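Local coordinates for protein putative silent information regulator 2,Putative silent information regulator 2 (Leishmania infantum, PDB 5OL0) that probably acts as an NAD-dependent, zinc-containing sirtuin deacetylase that removes acetyl groups from lysine side chains of proteins, and is captured here with an acetylated p53 peptide, at residues 38-43 / 109-114; 48-53 / 129-134; 76-81 / 153-158; 173-178 / 182-187. One frame throughout, in Å; residues are numbered along the deposited sequence.

Contact 1 of 4, residues 38-43 / 109-114; sequences VLVGAG and HFIRLL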
# COMPACT_ATOMS: atom_id res chain seq x y z
N VAL A 38 6.73 7.38 2.82
CA VAL A 38 5.32 7.15 3.00
C VAL A 38 5.09 5.71 2.69
O VAL A 38 5.49 5.21 1.63
CB VAL A 38 4.47 8.04 2.06
CG1 VAL A 38 2.94 7.83 2.31
CG2 VAL A 38 4.81 9.49 2.25
N LEU A 39 4.43 5.05 3.61
CA LEU A 39 3.93 3.68 3.44
C LEU A 39 2.42 3.63 3.40
O LEU A 39 1.74 4.27 4.22
CB LEU A 39 4.36 2.81 4.64
CG LEU A 39 5.82 2.92 5.04
CD1 LEU A 39 6.14 1.94 6.14
CD2 LEU A 39 6.75 2.67 3.86
N VAL A 40 1.89 2.81 2.50
CA VAL A 40 0.50 2.82 2.19
C VAL A 40 -0.06 1.42 2.24
O VAL A 40 0.55 0.53 1.71
CB VAL A 40 0.26 3.40 0.77
CG1 VAL A 40 -1.23 3.57 0.54
CG2 VAL A 40 0.93 4.74 0.59
N GLY A 41 -1.23 1.23 2.86
CA GLY A 41 -1.93 -0.06 2.83
C GLY A 41 -3.42 0.06 2.54
O GLY A 41 -3.88 1.12 2.16
N ALA A 42 -4.19 -1.00 2.84
CA ALA A 42 -5.57 -1.16 2.38
C ALA A 42 -6.49 -0.04 2.92
O ALA A 42 -7.42 0.38 2.24
CB ALA A 42 -6.11 -2.51 2.80
N GLY A 43 -6.20 0.44 4.12
CA GLY A 43 -6.97 1.55 4.71
C GLY A 43 -7.06 2.82 3.87
O GLY A 43 -8.07 3.48 3.93
N HIS A 109 -3.47 11.61 -3.74
CA HIS A 109 -3.17 12.94 -4.24
C HIS A 109 -2.20 13.66 -3.29
O HIS A 109 -1.33 14.36 -3.74
CB HIS A 109 -4.46 13.77 -4.39
CG HIS A 109 -5.32 13.31 -5.52
ND1 HIS A 109 -4.84 13.22 -6.81
CD2 HIS A 109 -6.61 12.91 -5.57
CE1 HIS A 109 -5.80 12.79 -7.59
NE2 HIS A 109 -6.89 12.63 -6.87
N PHE A 110 -2.38 13.50 -1.98
CA PHE A 110 -1.46 14.10 -1.03
C PHE A 110 -0.02 13.67 -1.26
O PHE A 110 0.89 14.45 -1.18
CB PHE A 110 -1.90 13.81 0.42
CG PHE A 110 -1.01 14.43 1.46
CD1 PHE A 110 -0.99 15.80 1.64
CD2 PHE A 110 -0.22 13.64 2.29
CE1 PHE A 110 -0.17 16.39 2.58
CE2 PHE A 110 0.57 14.22 3.28
CZ PHE A 110 0.62 15.61 3.41
N ILE A 111 0.18 12.38 -1.49
CA ILE A 111 1.50 11.90 -1.70
C ILE A 111 2.11 12.54 -2.97
O ILE A 111 3.31 12.83 -3.04
CB ILE A 111 1.48 10.32 -1.77
CG1 ILE A 111 1.02 9.71 -0.45
CG2 ILE A 111 2.85 9.82 -2.14
CD1 ILE A 111 0.75 8.22 -0.51
N ARG A 112 1.31 12.64 -4.02
CA ARG A 112 1.72 13.35 -5.16
C ARG A 112 2.14 14.78 -4.79
O ARG A 112 3.17 15.27 -5.30
CB ARG A 112 0.61 13.37 -6.18
CG ARG A 112 0.74 14.36 -7.33
CD ARG A 112 1.94 14.05 -8.15
NE ARG A 112 2.14 14.98 -9.27
CZ ARG A 112 1.39 15.04 -10.41
NH1 ARG A 112 1.73 15.91 -11.36
NH2 ARG A 112 0.31 14.29 -10.61
N LEU A 113 1.35 15.46 -3.99
CA LEU A 113 1.79 16.80 -3.54
C LEU A 113 3.11 16.77 -2.80
O LEU A 113 3.92 17.66 -3.03
CB LEU A 113 0.76 17.46 -2.66
CG LEU A 113 -0.59 17.70 -3.32
CD1 LEU A 113 -1.44 18.45 -2.30
CD2 LEU A 113 -0.52 18.43 -4.66
N LEU A 114 3.35 15.77 -1.93
CA LEU A 114 4.64 15.74 -1.26
C LEU A 114 5.75 15.64 -2.31
O LEU A 114 6.77 16.25 -2.16
CB LEU A 114 4.78 14.57 -0.29
CG LEU A 114 3.83 14.64 0.93
CD1 LEU A 114 3.98 13.39 1.81
CD2 LEU A 114 4.09 15.92 1.74
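V38 and V40, on one face of strand 36-40, meet I111 and L114 of helix 106-116 through aliphatic groups alone. The central atom is I111 CD1, which lies 3.6 Å from V38 CG1 and meets V40 CG2 tip to tip at 3.7 Å. The isoleucine chain is nearly straight beyond CB (chi2 170°), which carries this methyl far enough out from the helix to touch both valines. V38 uses both of its branches: while CG1 rests against I111, CG2 is 4.0 Å from L114 CD1. The beta-branched valines keep their methyls close to the strand, and the longer isoleucine and leucine span the gap to the helix axis, 10.9 Å away. Among the backbones, L114 N donates to F110 O within the helix, and V38 and V40 bond through their main chains to strand 120-125, while L39 faces the other way, toward L229 and P230. The helix runs almost antiparallel to the strand, 162° between their directions, and then leads into strand 120-125, the parallel neighbour of 36-40. This is the layered helix-on-sheet packing of the Rossmann-type NAD-binding domain of sirtuins, whose glycine-rich turn, G41-A42-G43, leaves the same strand.

Contact 2 of 4, residues 48-53 / 129-134; sequences AGIPDF and DGLEKA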
# COMPACT_ATOMS: atom_id res chain seq x y z
N ALA A 48 -11.85 4.82 -2.01
CA ALA A 48 -12.04 4.70 -3.43
C ALA A 48 -13.16 3.73 -3.81
O ALA A 48 -13.53 3.67 -4.98
CB ALA A 48 -10.77 4.31 -4.12
N GLY A 49 -13.66 2.97 -2.83
CA GLY A 49 -14.73 1.98 -3.08
C GLY A 49 -14.15 0.63 -3.27
O GLY A 49 -14.79 -0.20 -3.84
N ILE A 50 -12.95 0.35 -2.81
CA ILE A 50 -12.39 -0.98 -3.06
C ILE A 50 -13.13 -1.99 -2.16
O ILE A 50 -13.31 -1.71 -1.00
CB ILE A 50 -10.89 -0.94 -2.94
CG1 ILE A 50 -10.42 -0.06 -4.13
CG2 ILE A 50 -10.27 -2.35 -2.98
CD1 ILE A 50 -8.94 0.05 -4.29
N PRO A 51 -13.67 -3.10 -2.75
CA PRO A 51 -14.32 -4.20 -2.00
C PRO A 51 -13.41 -4.81 -0.91
O PRO A 51 -12.38 -5.41 -1.26
CB PRO A 51 -14.62 -5.28 -3.09
CG PRO A 51 -14.65 -4.55 -4.39
CD PRO A 51 -13.74 -3.35 -4.23
N ASP A 52 -13.77 -4.62 0.36
CA ASP A 52 -13.14 -5.34 1.49
C ASP A 52 -13.47 -6.86 1.52
O ASP A 52 -14.65 -7.23 1.69
CB ASP A 52 -13.54 -4.74 2.83
CG ASP A 52 -12.61 -5.12 3.96
OD1 ASP A 52 -12.08 -6.26 4.01
OD2 ASP A 52 -12.38 -4.25 4.81
N PHE A 53 -12.43 -7.69 1.41
CA PHE A 53 -12.53 -9.16 1.54
C PHE A 53 -13.43 -9.57 2.70
O PHE A 53 -14.16 -10.56 2.61
CB PHE A 53 -11.17 -9.85 1.93
CG PHE A 53 -9.99 -9.55 1.05
CD1 PHE A 53 -10.02 -9.84 -0.32
CD2 PHE A 53 -8.81 -9.05 1.62
CE1 PHE A 53 -8.91 -9.58 -1.11
CE2 PHE A 53 -7.69 -8.79 0.83
CZ PHE A 53 -7.75 -9.04 -0.54
N ASP A 129 -3.67 -1.84 -6.10
CA ASP A 129 -4.69 -1.12 -6.86
C ASP A 129 -4.13 -0.11 -7.85
O ASP A 129 -4.89 0.53 -8.51
CB ASP A 129 -5.71 -0.50 -5.90
CG ASP A 129 -5.09 0.45 -4.83
OD1 ASP A 129 -4.04 1.08 -5.12
OD2 ASP A 129 -5.67 0.55 -3.69
N GLY A 130 -2.81 0.11 -7.87
CA GLY A 130 -2.23 1.13 -8.74
C GLY A 130 -2.64 2.59 -8.54
O GLY A 130 -2.34 3.47 -9.37
N LEU A 131 -3.28 2.93 -7.43
CA LEU A 131 -3.70 4.30 -7.26
C LEU A 131 -2.65 5.34 -6.98
O LEU A 131 -2.87 6.50 -7.24
CB LEU A 131 -4.81 4.40 -6.22
CG LEU A 131 -6.02 3.59 -6.58
CD1 LEU A 131 -7.07 3.56 -5.47
CD2 LEU A 131 -6.64 4.04 -7.90
N GLU A 132 -1.52 4.96 -6.43
CA GLU A 132 -0.42 5.89 -6.27
C GLU A 132 0.05 6.37 -7.68
O GLU A 132 0.24 7.57 -7.92
CB GLU A 132 0.74 5.26 -5.52
CG GLU A 132 0.42 4.79 -4.08
CD GLU A 132 -0.23 3.39 -4.03
OE1 GLU A 132 -0.42 2.70 -5.10
OE2 GLU A 132 -0.61 3.02 -2.92
N LYS A 133 0.23 5.39 -8.57
CA LYS A 133 0.58 5.62 -9.98
C LYS A 133 -0.52 6.44 -10.67
O LYS A 133 -0.24 7.39 -11.40
CB LYS A 133 0.75 4.27 -10.71
CG LYS A 133 1.24 4.39 -12.15
CD LYS A 133 1.70 3.02 -12.66
CE LYS A 133 2.37 3.15 -14.02
NZ LYS A 133 1.54 2.65 -15.16
N ALA A 134 -1.77 6.16 -10.35
CA ALA A 134 -2.88 6.93 -10.95
C ALA A 134 -2.86 8.38 -10.51
O ALA A 134 -3.25 9.25 -11.26
CB ALA A 134 -4.23 6.28 -10.60
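I50 lays the end of its side chain across D129 at about a right angle, its CD1 3.4 Å from OD2 and 3.7 Å from CB of the aspartate. Methyl and carboxylate oxygen merely touch there, since D129 OD2 has its polar partner in the hydroxyl of S45. The same isoleucine methyl leans on L131 CD1 at 4.1 Å, and A48 CB approaches that leucine methyl at 4.0 Å. L131 CD1 thus rests against a short alanine and a longer isoleucine. D129 holds CG between its backbone N and carbonyl carbon (chi1 56°), a setting that folds the carboxylate back over the chain that follows. OD1 then accepts the backbone N of L131 at 3.1 Å, almost straight although the donor stands above the carboxylate plane: an Asx turn opening helix 131-134. D129 ends the Q126-N127-I128-D129 run, which probably binds NAD as in other sirtuins. G130, the N-cap residue, supplies the positive phi of 61° that lets the chain turn into the helix, a conformation glycine adopts readily. G49 has phi 97°, where a CB would jam against the carbonyl O of A48. I50 also packs on F102, and L131 on H108 of helix 106-116.

Contact 3 of 4, residues 76-81 / 153-158; sequences FSLTLL and ACIECH. With ZN (zinc ion), chain E.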
# COMPACT_ATOMS: atom_id res chain seq x y z
N PHE A 76 -4.43 -15.45 -2.22
CA PHE A 76 -3.14 -14.92 -2.70
C PHE A 76 -1.99 -15.83 -2.38
O PHE A 76 -0.84 -15.42 -2.30
CB PHE A 76 -2.89 -13.50 -2.18
CG PHE A 76 -3.91 -12.52 -2.65
CD1 PHE A 76 -3.81 -11.93 -3.90
CD2 PHE A 76 -5.01 -12.22 -1.87
CE1 PHE A 76 -4.79 -11.03 -4.35
CE2 PHE A 76 -5.98 -11.33 -2.31
CZ PHE A 76 -5.87 -10.72 -3.55
N SER A 77 -2.27 -17.11 -2.33
CA SER A 77 -1.21 -18.04 -2.11
C SER A 77 -0.89 -18.68 -3.43
O SER A 77 -1.75 -19.07 -4.21
CB SER A 77 -1.53 -19.05 -1.01
OG SER A 77 -2.15 -20.14 -1.56
N LEU A 78 0.41 -18.75 -3.68
CA LEU A 78 0.95 -19.31 -4.84
C LEU A 78 0.61 -20.80 -4.95
O LEU A 78 0.31 -21.32 -6.03
CB LEU A 78 2.45 -19.03 -4.79
CG LEU A 78 3.12 -19.20 -6.13
CD1 LEU A 78 2.53 -18.26 -7.16
CD2 LEU A 78 4.61 -18.93 -5.92
N THR A 79 0.64 -21.49 -3.82
CA THR A 79 0.29 -22.92 -3.83
C THR A 79 -1.21 -23.20 -4.14
O THR A 79 -1.52 -24.08 -4.97
CB THR A 79 0.84 -23.67 -2.55
OG1 THR A 79 0.33 -24.99 -2.59
CG2 THR A 79 0.45 -22.97 -1.21
N LEU A 80 -2.12 -22.42 -3.57
CA LEU A 80 -3.53 -22.48 -4.01
C LEU A 80 -3.73 -22.10 -5.48
O LEU A 80 -4.57 -22.68 -6.15
CB LEU A 80 -4.42 -21.62 -3.16
CG LEU A 80 -5.89 -21.98 -3.28
CD1 LEU A 80 -6.14 -23.41 -2.80
CD2 LEU A 80 -6.72 -21.00 -2.47
N LEU A 81 -2.99 -21.12 -5.98
CA LEU A 81 -3.04 -20.79 -7.42
C LEU A 81 -2.64 -21.96 -8.33
O LEU A 81 -3.31 -22.24 -9.32
CB LEU A 81 -2.15 -19.58 -7.75
CG LEU A 81 -2.29 -19.08 -9.19
CD1 LEU A 81 -3.66 -18.46 -9.40
CD2 LEU A 81 -1.15 -18.12 -9.48
N ALA A 153 2.13 -12.23 -16.13
CA ALA A 153 3.25 -13.13 -16.44
C ALA A 153 2.96 -14.56 -16.00
O ALA A 153 2.16 -14.79 -15.08
CB ALA A 153 4.56 -12.62 -15.76
N CYS A 154 3.61 -15.51 -16.67
CA CYS A 154 3.60 -16.92 -16.22
C CYS A 154 4.26 -17.12 -14.87
O CYS A 154 5.36 -16.63 -14.63
CB CYS A 154 4.38 -17.78 -17.21
SG CYS A 154 4.36 -19.54 -16.80
N ILE A 155 3.61 -17.82 -13.97
CA ILE A 155 4.22 -18.09 -12.66
C ILE A 155 5.35 -19.14 -12.73
O ILE A 155 6.18 -19.16 -11.85
CB ILE A 155 3.18 -18.55 -11.59
CG1 ILE A 155 2.74 -20.01 -11.86
CG2 ILE A 155 2.02 -17.53 -11.49
CD1 ILE A 155 1.70 -20.53 -10.92
N GLU A 156 5.34 -20.05 -13.72
CA GLU A 156 6.40 -21.07 -13.83
C GLU A 156 7.67 -20.48 -14.48
O GLU A 156 8.72 -20.49 -13.86
CB GLU A 156 5.92 -22.35 -14.59
CG GLU A 156 4.72 -23.16 -14.04
CD GLU A 156 4.62 -23.34 -12.51
OE1 GLU A 156 5.60 -23.16 -11.72
OE2 GLU A 156 3.51 -23.71 -12.05
N CYS A 157 7.58 -19.96 -15.71
CA CYS A 157 8.75 -19.42 -16.43
C CYS A 157 8.91 -17.90 -16.42
O CYS A 157 9.87 -17.41 -17.00
CB CYS A 157 8.76 -19.93 -17.88
SG CYS A 157 7.55 -19.18 -19.03
N HIS A 158 7.98 -17.16 -15.81
CA HIS A 158 8.07 -15.68 -15.73
C HIS A 158 8.00 -14.91 -17.08
O HIS A 158 8.23 -13.69 -17.13
CB HIS A 158 9.26 -15.27 -14.83
CG HIS A 158 9.19 -15.87 -13.45
ND1 HIS A 158 8.23 -15.50 -12.52
CD2 HIS A 158 9.91 -16.85 -12.87
CE1 HIS A 158 8.38 -16.21 -11.43
NE2 HIS A 158 9.39 -17.04 -11.61
ZN ZN E . 5.56 -20.22 -18.67
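I155 faces L81 and L78 of helix 78-83, and its branched end carries the whole contact. L81 crosses it at a slant, CD2 lying 3.8 Å from I155 CG2 and 4.0 Å from I155 CD1, so that one leucine methyl spans two branches of the isoleucine. L78 adds a looser touch, its CD1 4.4 Å from I155 CG2. Isoleucine suits the place because it offers two methyls on one side; CG1 stands between its own backbone N and carbonyl carbon (chi1 74°), which sends CG2 and CD1 together toward the helix.

I155 is flanked in the chain by the zinc ligands C154 and C157, which probably hold its backbone in place; their SG atoms each bind the metal at 2.3 Å, with C178 and C181 completing the four-cysteine site. C154 SG also accepts the backbone N of C157 at 3.4 Å, an N-H to sulfur bond common in CxxC zinc turns, where it would draw some negative charge off the thiolate. On the other side, S77 caps the helix: its OG accepts L80 N at 3.0 Å.

Farther out, a salt bridge from E156 to R82 ties the zinc turn to the helix side. I155 pairs through its backbone with I184, and A153 with K186, joining strand 151-154 antiparallel to strand 185-187. K186 packs on both L81 and I155, so the contact joins helix 78-83 to the small zinc-bearing sheet, with F88 of helix 85-95 packed against L81.

Contact 4 of 4, residues 173-178 / 182-187; sequences GTVSRC and GGIVKP. With ZN (zinc ion), chain E.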
# COMPACT_ATOMS: atom_id res chain seq x y z
N GLY A 173 -14.33 -15.78 -17.55
CA GLY A 173 -14.25 -17.14 -16.97
C GLY A 173 -13.12 -18.06 -17.39
O GLY A 173 -13.16 -19.22 -17.08
N THR A 174 -12.10 -17.56 -18.07
CA THR A 174 -10.96 -18.38 -18.51
C THR A 174 -9.65 -18.08 -17.74
O THR A 174 -9.19 -16.93 -17.70
CB THR A 174 -10.72 -18.14 -19.96
OG1 THR A 174 -11.86 -18.59 -20.66
CG2 THR A 174 -9.47 -18.89 -20.48
N VAL A 175 -9.06 -19.12 -17.13
CA VAL A 175 -7.70 -19.05 -16.56
C VAL A 175 -6.64 -18.97 -17.66
O VAL A 175 -6.46 -19.92 -18.37
CB VAL A 175 -7.39 -20.29 -15.67
CG1 VAL A 175 -5.94 -20.31 -15.21
CG2 VAL A 175 -8.27 -20.33 -14.44
N SER A 176 -5.88 -17.88 -17.71
CA SER A 176 -4.83 -17.70 -18.72
C SER A 176 -3.65 -18.64 -18.58
O SER A 176 -3.26 -19.03 -17.46
CB SER A 176 -4.30 -16.27 -18.66
OG SER A 176 -5.34 -15.32 -18.92
N ARG A 177 -3.07 -18.98 -19.72
CA ARG A 177 -1.99 -19.98 -19.78
C ARG A 177 -0.87 -19.49 -20.66
O ARG A 177 -1.11 -18.91 -21.71
CB ARG A 177 -2.53 -21.29 -20.37
CG ARG A 177 -3.53 -22.01 -19.48
CD ARG A 177 -2.73 -22.83 -18.47
NE ARG A 177 -3.54 -23.57 -17.51
CZ ARG A 177 -3.05 -24.39 -16.57
NH1 ARG A 177 -1.73 -24.60 -16.45
NH2 ARG A 177 -3.88 -25.00 -15.72
N CYS A 178 0.36 -19.73 -20.20
CA CYS A 178 1.58 -19.37 -20.87
C CYS A 178 1.67 -20.05 -22.25
O CYS A 178 1.36 -21.22 -22.36
CB CYS A 178 2.74 -19.90 -20.04
SG CYS A 178 4.38 -19.35 -20.49
N GLY A 182 2.84 -23.68 -20.96
CA GLY A 182 1.54 -24.05 -20.43
C GLY A 182 1.34 -23.74 -18.95
O GLY A 182 0.32 -24.12 -18.35
N GLY A 183 2.28 -23.02 -18.33
CA GLY A 183 2.06 -22.57 -16.97
C GLY A 183 0.85 -21.63 -16.81
O GLY A 183 0.34 -21.04 -17.77
N ILE A 184 0.40 -21.54 -15.59
CA ILE A 184 -0.65 -20.62 -15.20
C ILE A 184 -0.15 -19.17 -15.18
O ILE A 184 0.90 -18.88 -14.57
CB ILE A 184 -1.19 -20.94 -13.80
CG1 ILE A 184 -2.03 -22.23 -13.84
CG2 ILE A 184 -2.07 -19.78 -13.28
CD1 ILE A 184 -2.05 -22.95 -12.50
N VAL A 185 -0.90 -18.29 -15.82
CA VAL A 185 -0.58 -16.84 -15.87
C VAL A 185 -1.44 -16.15 -14.82
O VAL A 185 -2.62 -16.56 -14.52
CB VAL A 185 -0.78 -16.27 -17.29
CG1 VAL A 185 -0.87 -14.74 -17.32
CG2 VAL A 185 0.37 -16.74 -18.18
N LYS A 186 -0.84 -15.12 -14.23
CA LYS A 186 -1.56 -14.19 -13.40
C LYS A 186 -1.03 -12.79 -13.61
O LYS A 186 0.10 -12.62 -14.12
CB LYS A 186 -1.51 -14.59 -11.92
CG LYS A 186 -0.11 -14.68 -11.33
CD LYS A 186 -0.21 -14.53 -9.81
CE LYS A 186 1.17 -14.71 -9.19
NZ LYS A 186 2.09 -13.59 -9.51
N PRO A 187 -1.85 -11.79 -13.22
CA PRO A 187 -1.31 -10.43 -13.11
C PRO A 187 -0.13 -10.42 -12.19
O PRO A 187 -0.02 -11.33 -11.32
CB PRO A 187 -2.45 -9.65 -12.51
CG PRO A 187 -3.66 -10.39 -12.93
CD PRO A 187 -3.27 -11.84 -12.86
ZN ZN E . 5.56 -20.22 -18.67
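R177 and I184 form a single antiparallel bridge, a non-hydrogen-bonded pair flanked by V185 N to S176 O at 3.0 Å and C178 N to G183 O at 2.8 Å. Past it the chain bends round to G182, whose N makes only a weak bond to C178 O. R177 then folds back over this turn. Its CB leads away from the facing segment, but a bend at chi2 (-84°) returns the guanidinium, and NH1 donates edge-on to G182 O at 2.8 Å, nearly along the C=O axis. One face of the same group lies over I184 CG1, 3.5 Å above the plane and toward the rim, so a flat cation rests on an aliphatic chain. V185 CG2 packs 3.6 Å from C178 N, and V185 CB lies 3.8 Å from S176 CB; S176 OG bonds to E169 and N166 of helix 163-171. G182 takes the positive phi (66°) that glycine adopts readily. C178 SG binds the zinc at 2.3 Å beside C154, C157 and C181. Two nearly straight backbone bonds hold the C178 segment against 182-187, which is consistent with the sulfur being kept in place for the metal, while the arginine ties down the exposed turn.

How the contacts relate
Contacts 1 and 2 belong to the Rossmann-type domain and touch each other where V40 CG1 packs on E132 OE2; contact 4 lies in the zinc-binding module, and contact 3, its centre 9 Å from that of contact 4, joins the module to helix 78-83. Contact 1 is fully buried and purely aliphatic, whereas contact 2, partly buried at the probable NAD site, mixes methyls with a carboxylate. Contact 3 is again a buried aliphatic patch, whose isoleucine follows a zinc-binding cysteine. Contact 4 depends most on backbone bonds, with an exposed arginine beside the turn. Contacts 3 and 4 share one zinc and neighbouring strands of the small sheet. Contacts 2 and 3 touch through F53 and F76, though F53 is poorly ordered.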